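Local atomic coordinates of 7,8-dihydro-6-hydroxymethylpterin pyrophosphokinase-dihydropteroate synthase (Plasmodium falciparum, PDB entry 6JWS), a protein that probably makes the pterin diphosphate from 6-hydroxymethyl-7,8-dihydropterin and ATP, then joins it to 4-aminobenzoate to give 7,8-dihydropteroate in folate biosynthesis. Residues 576-581 and 588-593; 536-541 and 608-613. The protein carries 1 engineered substitution. One frame throughout, in Å; residues are numbered along the deposited sequence.

Contact 1 of 2, residues 576-581 and 588-593; sequences IGLGFA and IKLLQN. With PT1 (pteroic acid), chain I.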
loop_
_atom_site.group_PDB
_atom_site.type_symbol
_atom_site.label_atom_id
_atom_site.label_comp_id
_atom_site.label_asym_id
_atom_site.label_seq_id
_atom_site.Cartn_x
_atom_site.Cartn_y
_atom_site.Cartn_z
ATOM N N ILE B 576 16.567 11.228 -6.148
ATOM C CA ILE B 576 15.840 12.406 -6.616
ATOM C C ILE B 576 16.213 13.636 -5.784
ATOM O O ILE B 576 15.850 14.753 -6.145
ATOM C CB ILE B 576 14.336 12.138 -6.493
ATOM C CG1 ILE B 576 14.093 11.487 -5.128
ATOM C CG2 ILE B 576 13.893 11.219 -7.626
ATOM C CD1 ILE B 576 12.749 11.725 -4.585
ATOM N N GLY B 577 16.862 13.410 -4.634
ATOM C CA GLY B 577 17.361 14.466 -3.763
ATOM C C GLY B 577 16.255 15.244 -3.048
ATOM O O GLY B 577 16.139 16.462 -3.217
ATOM N N LEU B 578 15.468 14.556 -2.212
ATOM C CA LEU B 578 14.389 15.232 -1.506
ATOM C C LEU B 578 14.958 16.379 -0.673
ATOM O O LEU B 578 16.002 16.228 -0.021
ATOM C CB LEU B 578 13.646 14.236 -0.618
ATOM C CG LEU B 578 12.948 13.096 -1.361
ATOM C CD1 LEU B 578 12.518 12.017 -0.379
ATOM C CD2 LEU B 578 11.747 13.606 -2.160
ATOM N N GLY B 579 14.258 17.526 -0.689
ATOM C CA GLY B 579 14.693 18.662 0.121
ATOM C C GLY B 579 15.854 19.459 -0.508
ATOM O O GLY B 579 16.260 20.489 0.031
ATOM N N PHE B 580 16.406 19.010 -1.643
ATOM C CA PHE B 580 17.541 19.718 -2.227
ATOM C C PHE B 580 17.076 20.535 -3.430
ATOM O O PHE B 580 16.924 20.004 -4.540
ATOM C CB PHE B 580 18.640 18.748 -2.668
ATOM C CG PHE B 580 19.502 18.094 -1.611
ATOM C CD1 PHE B 580 20.720 18.649 -1.244
ATOM C CD2 PHE B 580 19.188 16.823 -1.123
ATOM C CE1 PHE B 580 21.572 17.982 -0.381
ATOM C CE2 PHE B 580 20.019 16.173 -0.218
ATOM C CZ PHE B 580 21.227 16.742 0.126
ATOM N N ALA B 581 16.861 21.837 -3.199
ATOM C CA ALA B 581 16.221 22.707 -4.174
ATOM C C ALA B 581 14.840 22.173 -4.551
ATOM O O ALA B 581 14.472 22.163 -5.736
ATOM C CB ALA B 581 17.082 22.929 -5.409
ATOM N N ILE B 588 7.058 16.256 -1.951
ATOM C CA ILE B 588 5.917 15.346 -1.919
ATOM C C ILE B 588 5.598 14.860 -3.329
ATOM O O ILE B 588 5.335 13.674 -3.556
ATOM C CB ILE B 588 4.699 15.994 -1.223
ATOM C CG1 ILE B 588 4.918 16.054 0.289
ATOM C CG2 ILE B 588 3.435 15.221 -1.543
ATOM C CD1 ILE B 588 4.326 17.300 0.968
ATOM N N LYS B 589 5.648 15.794 -4.284
ATOM C CA LYS B 589 5.283 15.450 -5.643
ATOM C C LYS B 589 6.255 14.425 -6.212
ATOM O O LYS B 589 5.830 13.511 -6.910
ATOM C CB LYS B 589 5.224 16.671 -6.562
ATOM C CG LYS B 589 4.706 16.353 -7.970
ATOM C CD LYS B 589 3.923 17.501 -8.543
ATOM C CE LYS B 589 3.815 17.445 -10.053
ATOM N NZ LYS B 589 2.930 16.336 -10.487
ATOM N N LEU B 590 7.549 14.576 -5.905
ATOM C CA LEU B 590 8.515 13.596 -6.363
ATOM C C LEU B 590 8.166 12.209 -5.814
ATOM O O LEU B 590 8.282 11.235 -6.545
ATOM C CB LEU B 590 9.932 14.033 -5.950
ATOM C CG LEU B 590 10.497 15.206 -6.756
ATOM C CD1 LEU B 590 11.717 15.787 -6.077
ATOM C CD2 LEU B 590 10.817 14.801 -8.196
ATOM N N LEU B 591 7.781 12.129 -4.528
ATOM C CA LEU B 591 7.341 10.882 -3.894
ATOM C C LEU B 591 6.077 10.347 -4.573
ATOM O O LEU B 591 5.998 9.158 -4.863
ATOM C CB LEU B 591 7.107 11.090 -2.390
ATOM C CG LEU B 591 8.369 11.257 -1.541
ATOM C CD1 LEU B 591 7.988 11.662 -0.124
ATOM C CD2 LEU B 591 9.154 9.958 -1.493
ATOM N N GLN B 592 5.119 11.238 -4.871
ATOM C CA GLN B 592 3.876 10.787 -5.491
ATOM C C GLN B 592 4.167 10.136 -6.843
ATOM O O GLN B 592 3.432 9.243 -7.263
ATOM C CB GLN B 592 2.882 11.930 -5.698
ATOM C CG GLN B 592 2.363 12.491 -4.387
ATOM C CD GLN B 592 1.488 13.705 -4.601
ATOM O OE1 GLN B 592 1.629 14.412 -5.587
ATOM N NE2 GLN B 592 0.576 13.961 -3.674
ATOM N N ASN B 593 5.276 10.554 -7.477
ATOM C CA ASN B 593 5.588 10.165 -8.841
ATOM C C ASN B 593 6.819 9.269 -8.901
ATOM O O ASN B 593 7.520 9.233 -9.919
ATOM C CB ASN B 593 5.709 11.405 -9.723
ATOM C CG ASN B 593 4.344 12.003 -9.983
ATOM O OD1 ASN B 593 3.603 11.511 -10.831
ATOM N ND2 ASN B 593 3.976 13.014 -9.225
HETATM C C2 PT1 I . 20.029 12.427 0.396
HETATM C C3 PT1 I . 20.959 13.055 1.335
HETATM C C5 PT1 I . 22.364 12.649 1.230
HETATM N N6 PT1 I . 20.576 13.960 2.268
HETATM C C7 PT1 I . 21.800 11.204 -0.596
HETATM N N9 PT1 I . 22.715 11.739 0.277
HETATM C C10 PT1 I . 21.510 14.516 3.084
HETATM N N11 PT1 I . 22.190 10.297 -1.564
HETATM C C12 PT1 I . 22.847 14.157 2.968
HETATM C C21 PT1 I . 15.779 19.358 4.531
HETATM O O22 PT1 I . 15.298 19.319 5.697
HETATM O O1 PT1 I . 18.731 12.755 0.431
HETATM N N4 PT1 I . 20.484 11.536 -0.511
HETATM N N8 PT1 I . 23.240 13.230 2.068
HETATM C C13 PT1 I . 21.072 15.554 4.082
HETATM N N14 PT1 I . 20.712 16.795 3.342
HETATM C C15 PT1 I . 19.542 17.420 3.611
HETATM C C16 PT1 I . 18.863 18.121 2.592
HETATM C C17 PT1 I . 19.023 17.361 4.945
HETATM C C18 PT1 I . 17.635 18.756 2.899
HETATM C C19 PT1 I . 17.802 18.017 5.242
HETATM C C20 PT1 I . 17.101 18.696 4.214
HETATM O O23 PT1 I . 15.156 19.941 3.629
#
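Ile576 and Leu578 pack on Leu590 and Leu591 where, in the TIM barrel of the pterin-binding domain, the loop after strand 572-575 folds back over the helix it leads into, 584-592. The join is apolar, with no hydrogen bond between 576-581 and 588-593, and it buries 209 Å². Ile576 CD1 rests on Leu590 CB at 3.9 Å, the two side chains running antiparallel past one another. CG1 of Ile576 is flanked by the backbone N and C (chi1 44°), and a nearly extended chi2 of 153° carries CD1 on to the helix. CD2 of Leu578 touches both Leu590 CB and Leu591 CG, each at 4.2 Å, while CD1 meets Leu591 CD2 at 4.1 Å, the two leucine side chains standing nearly perpendicular.

Polar bonds shape the 576-581 loop. A type II turn runs from Gly577 to Phe580, closed by Phe580 N to Gly577 O, and Gly579 N is held by Ser587 OG of the same helix. The turn delivers Phe580 to pteroic acid: PT1 C16 lies 3.6 Å above one ring face, off-centre near the ring's margin, and Phe580 CZ approaches PT1 N14 to 3.3 Å.

Contact 2 of 2, residues 536-541 and 608-613; sequences HTMDKL and RKRFIA. With PT1 (pteroic acid), chain I.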
loop_
_atom_site.group_PDB
_atom_site.type_symbol
_atom_site.label_atom_id
_atom_site.label_comp_id
_atom_site.label_asym_id
_atom_site.label_seq_id
_atom_site.Cartn_x
_atom_site.Cartn_y
_atom_site.Cartn_z
ATOM N N HIS B 536 23.122 27.024 1.340
ATOM C CA HIS B 536 22.613 28.374 1.542
ATOM C C HIS B 536 21.690 28.839 0.411
ATOM O O HIS B 536 20.862 29.715 0.646
ATOM C CB HIS B 536 23.750 29.361 1.878
ATOM C CG HIS B 536 24.457 28.947 3.125
ATOM N ND1 HIS B 536 23.914 29.152 4.392
ATOM C CD2 HIS B 536 25.607 28.258 3.309
ATOM C CE1 HIS B 536 24.724 28.644 5.298
ATOM N NE2 HIS B 536 25.772 28.089 4.659
ATOM N N THR B 537 21.837 28.285 -0.800
ATOM C CA THR B 537 21.111 28.821 -1.943
ATOM C C THR B 537 19.958 27.919 -2.378
ATOM O O THR B 537 19.034 28.399 -3.014
ATOM C CB THR B 537 22.020 29.141 -3.145
ATOM O OG1 THR B 537 22.600 27.910 -3.584
ATOM C CG2 THR B 537 23.080 30.184 -2.840
ATOM N N MET B 538 20.019 26.626 -2.057
ATOM C CA MET B 538 19.193 25.643 -2.749
ATOM C C MET B 538 17.697 25.900 -2.565
ATOM O O MET B 538 16.917 25.606 -3.475
ATOM C CB MET B 538 19.543 24.207 -2.343
ATOM C CG MET B 538 19.371 23.907 -0.860
ATOM S SD MET B 538 19.862 22.194 -0.521
ATOM C CE MET B 538 19.327 22.050 1.187
ATOM N N ASP B 539 17.297 26.469 -1.421
ATOM C CA ASP B 539 15.880 26.643 -1.118
ATOM C C ASP B 539 15.236 27.658 -2.054
ATOM O O ASP B 539 14.008 27.756 -2.120
ATOM C CB ASP B 539 15.619 27.057 0.341
ATOM C CG ASP B 539 15.805 25.962 1.396
ATOM O OD1 ASP B 539 15.726 24.733 1.048
ATOM O OD2 ASP B 539 16.044 26.343 2.576
ATOM N N LYS B 540 16.037 28.429 -2.784
ATOM C CA LYS B 540 15.417 29.377 -3.701
ATOM C C LYS B 540 15.563 28.925 -5.149
ATOM O O LYS B 540 15.201 29.668 -6.047
ATOM C CB LYS B 540 15.984 30.792 -3.508
ATOM C CG LYS B 540 15.417 31.541 -2.309
ATOM C CD LYS B 540 16.319 32.638 -1.789
ATOM C CE LYS B 540 15.755 33.303 -0.548
ATOM N NZ LYS B 540 16.537 34.507 -0.172
ATOM N N LEU B 541 16.069 27.710 -5.383
ATOM C CA LEU B 541 16.356 27.286 -6.745
ATOM C C LEU B 541 15.310 26.279 -7.198
ATOM O O LEU B 541 15.632 25.162 -7.603
ATOM C CB LEU B 541 17.784 26.738 -6.817
ATOM C CG LEU B 541 18.876 27.724 -6.403
ATOM C CD1 LEU B 541 20.237 27.080 -6.564
ATOM C CD2 LEU B 541 18.772 29.026 -7.221
ATOM N N ARG B 608 14.034 12.874 8.512
ATOM C CA ARG B 608 14.058 14.029 9.389
ATOM C C ARG B 608 14.096 15.334 8.602
ATOM O O ARG B 608 14.507 16.341 9.149
ATOM C CB ARG B 608 15.199 13.939 10.402
ATOM C CG ARG B 608 15.037 12.817 11.424
ATOM C CD ARG B 608 16.175 12.879 12.420
ATOM N NE ARG B 608 16.102 11.768 13.366
ATOM C CZ ARG B 608 16.998 11.527 14.336
ATOM N NH1 ARG B 608 18.031 12.336 14.494
ATOM N NH2 ARG B 608 16.858 10.481 15.140
ATOM N N LYS B 609 13.614 15.338 7.358
ATOM C CA LYS B 609 13.672 16.541 6.540
ATOM C C LYS B 609 12.437 17.397 6.798
ATOM O O LYS B 609 11.392 16.891 7.209
ATOM C CB LYS B 609 13.815 16.183 5.054
ATOM C CG LYS B 609 15.117 15.470 4.712
ATOM C CD LYS B 609 15.453 15.331 3.248
ATOM C CE LYS B 609 16.920 14.928 3.131
ATOM N NZ LYS B 609 17.314 14.513 1.764
ATOM N N ARG B 610 12.561 18.688 6.477
ATOM C CA ARG B 610 11.539 19.682 6.757
ATOM C C ARG B 610 10.212 19.339 6.083
ATOM O O ARG B 610 9.162 19.632 6.641
ATOM C CB ARG B 610 12.013 21.059 6.284
ATOM C CG ARG B 610 13.078 21.717 7.150
ATOM C CD ARG B 610 13.708 22.853 6.344
ATOM N NE ARG B 610 14.362 22.445 5.094
ATOM C CZ ARG B 610 14.822 23.258 4.134
ATOM N NH1 ARG B 610 14.710 24.575 4.253
ATOM N NH2 ARG B 610 15.389 22.744 3.051
ATOM N N PHE B 611 10.227 18.740 4.886
ATOM C CA PHE B 611 8.966 18.497 4.201
ATOM C C PHE B 611 8.065 17.543 4.994
ATOM O O PHE B 611 6.853 17.568 4.796
ATOM C CB PHE B 611 9.175 18.022 2.760
ATOM C CG PHE B 611 9.541 16.572 2.599
ATOM C CD1 PHE B 611 10.865 16.160 2.677
ATOM C CD2 PHE B 611 8.560 15.617 2.365
ATOM C CE1 PHE B 611 11.201 14.812 2.531
ATOM C CE2 PHE B 611 8.901 14.280 2.218
ATOM C CZ PHE B 611 10.219 13.878 2.271
ATOM N N ILE B 612 8.637 16.699 5.868
ATOM C CA ILE B 612 7.797 15.820 6.677
ATOM C C ILE B 612 6.900 16.640 7.615
ATOM O O ILE B 612 5.695 16.408 7.666
ATOM C CB ILE B 612 8.621 14.786 7.470
ATOM C CG1 ILE B 612 9.527 13.940 6.564
ATOM C CG2 ILE B 612 7.675 13.932 8.304
ATOM C CD1 ILE B 612 10.370 12.926 7.296
ATOM N N ALA B 613 7.487 17.608 8.343
ATOM C CA ALA B 613 6.757 18.479 9.260
ATOM C C ALA B 613 5.649 19.234 8.538
ATOM O O ALA B 613 4.612 19.501 9.124
ATOM C CB ALA B 613 7.684 19.449 9.945
HETATM C C2 PT1 I . 20.029 12.427 0.396
HETATM C C3 PT1 I . 20.959 13.055 1.335
HETATM C C5 PT1 I . 22.364 12.649 1.230
HETATM N N6 PT1 I . 20.576 13.960 2.268
HETATM C C7 PT1 I . 21.800 11.204 -0.596
HETATM N N9 PT1 I . 22.715 11.739 0.277
HETATM C C10 PT1 I . 21.510 14.516 3.084
HETATM N N11 PT1 I . 22.190 10.297 -1.564
HETATM C C12 PT1 I . 22.847 14.157 2.968
HETATM C C21 PT1 I . 15.779 19.358 4.531
HETATM O O22 PT1 I . 15.298 19.319 5.697
HETATM O O1 PT1 I . 18.731 12.755 0.431
HETATM N N4 PT1 I . 20.484 11.536 -0.511
HETATM N N8 PT1 I . 23.240 13.230 2.068
HETATM C C13 PT1 I . 21.072 15.554 4.082
HETATM N N14 PT1 I . 20.712 16.795 3.342
HETATM C C15 PT1 I . 19.542 17.420 3.611
HETATM C C16 PT1 I . 18.863 18.121 2.592
HETATM C C17 PT1 I . 19.023 17.361 4.945
HETATM C C18 PT1 I . 17.635 18.756 2.899
HETATM C C19 PT1 I . 17.802 18.017 5.242
HETATM C C20 PT1 I . 17.101 18.696 4.214
HETATM O O23 PT1 I . 15.156 19.941 3.629
#
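Arg610 serves two carboxylates at once, that of Asp539 and that of pteroic acid, both approached at the edge of its guanidinium. This is the aminobenzoate end of the pteroate site in the dihydropteroate synthase TIM barrel, built here by loops after strands 525-529 and 603-604. Toward the protein Arg610 presents NH1 and NH2 end-on, one to each oxygen. NH2 reaches Asp539 OD1 at 2.8 Å, on the syn lone pair, with an N-H...O angle of 158°. NH1 meets Asp539 OD2 at the same length, but from above the carboxylate plane, in keeping with the 38° between the two planes.

Toward the ligand, NE and NH2 of Arg610 converge on PT1 O23, at 3.0 and 2.9 Å. The backbone N of Arg610 takes PT1 O22 at 2.9 Å, and NE adds a weak bond to that oxygen. A bend at chi3 (-60°) turns the guanidinium back toward the carboxylate bonded by its own backbone N.

Lys609, by contrast, is extended beyond CG and lies flat over one face of the aminobenzoate ring in CH-pi packing, CE near the centre, before NZ comes 2.6 Å from PT1 O1. NZ is also bonded to Leu578 O and Gly605 O. Met538 CE is on the opposite side, displaced past the rim, 4.1 Å from PT1 C18.

Asp539 thus acts as a second-shell residue: its two bonds fix the guanidinium's rotation, and its negative charge probably balances an arginine whose NE and NH2 also bind the carboxylate of pteroic acid.

In the fold
Contact 1 and contact 2 have centres 10 Å apart in the TIM-barrel domain, and both reach the same pteroic acid. Along the chain 536-541 comes first, in the loop between strand 525-529 and helix 547-564; contact 1 follows, spanning the loop after strand 572-575 and helix 584-592; and 608-613, just beyond strand 603-604, comes last. Contact 1 is therefore nested inside the loop closed by contact 2. They touch directly: Leu591 CD1 packs on Phe611 CE2 at 3.6 Å, and Ala581 CB lies 3.3 Å from Met538 O. Three loops following barrel strands thereby converge on one ligand, consistent with an active site built at the strands' C-terminal ends.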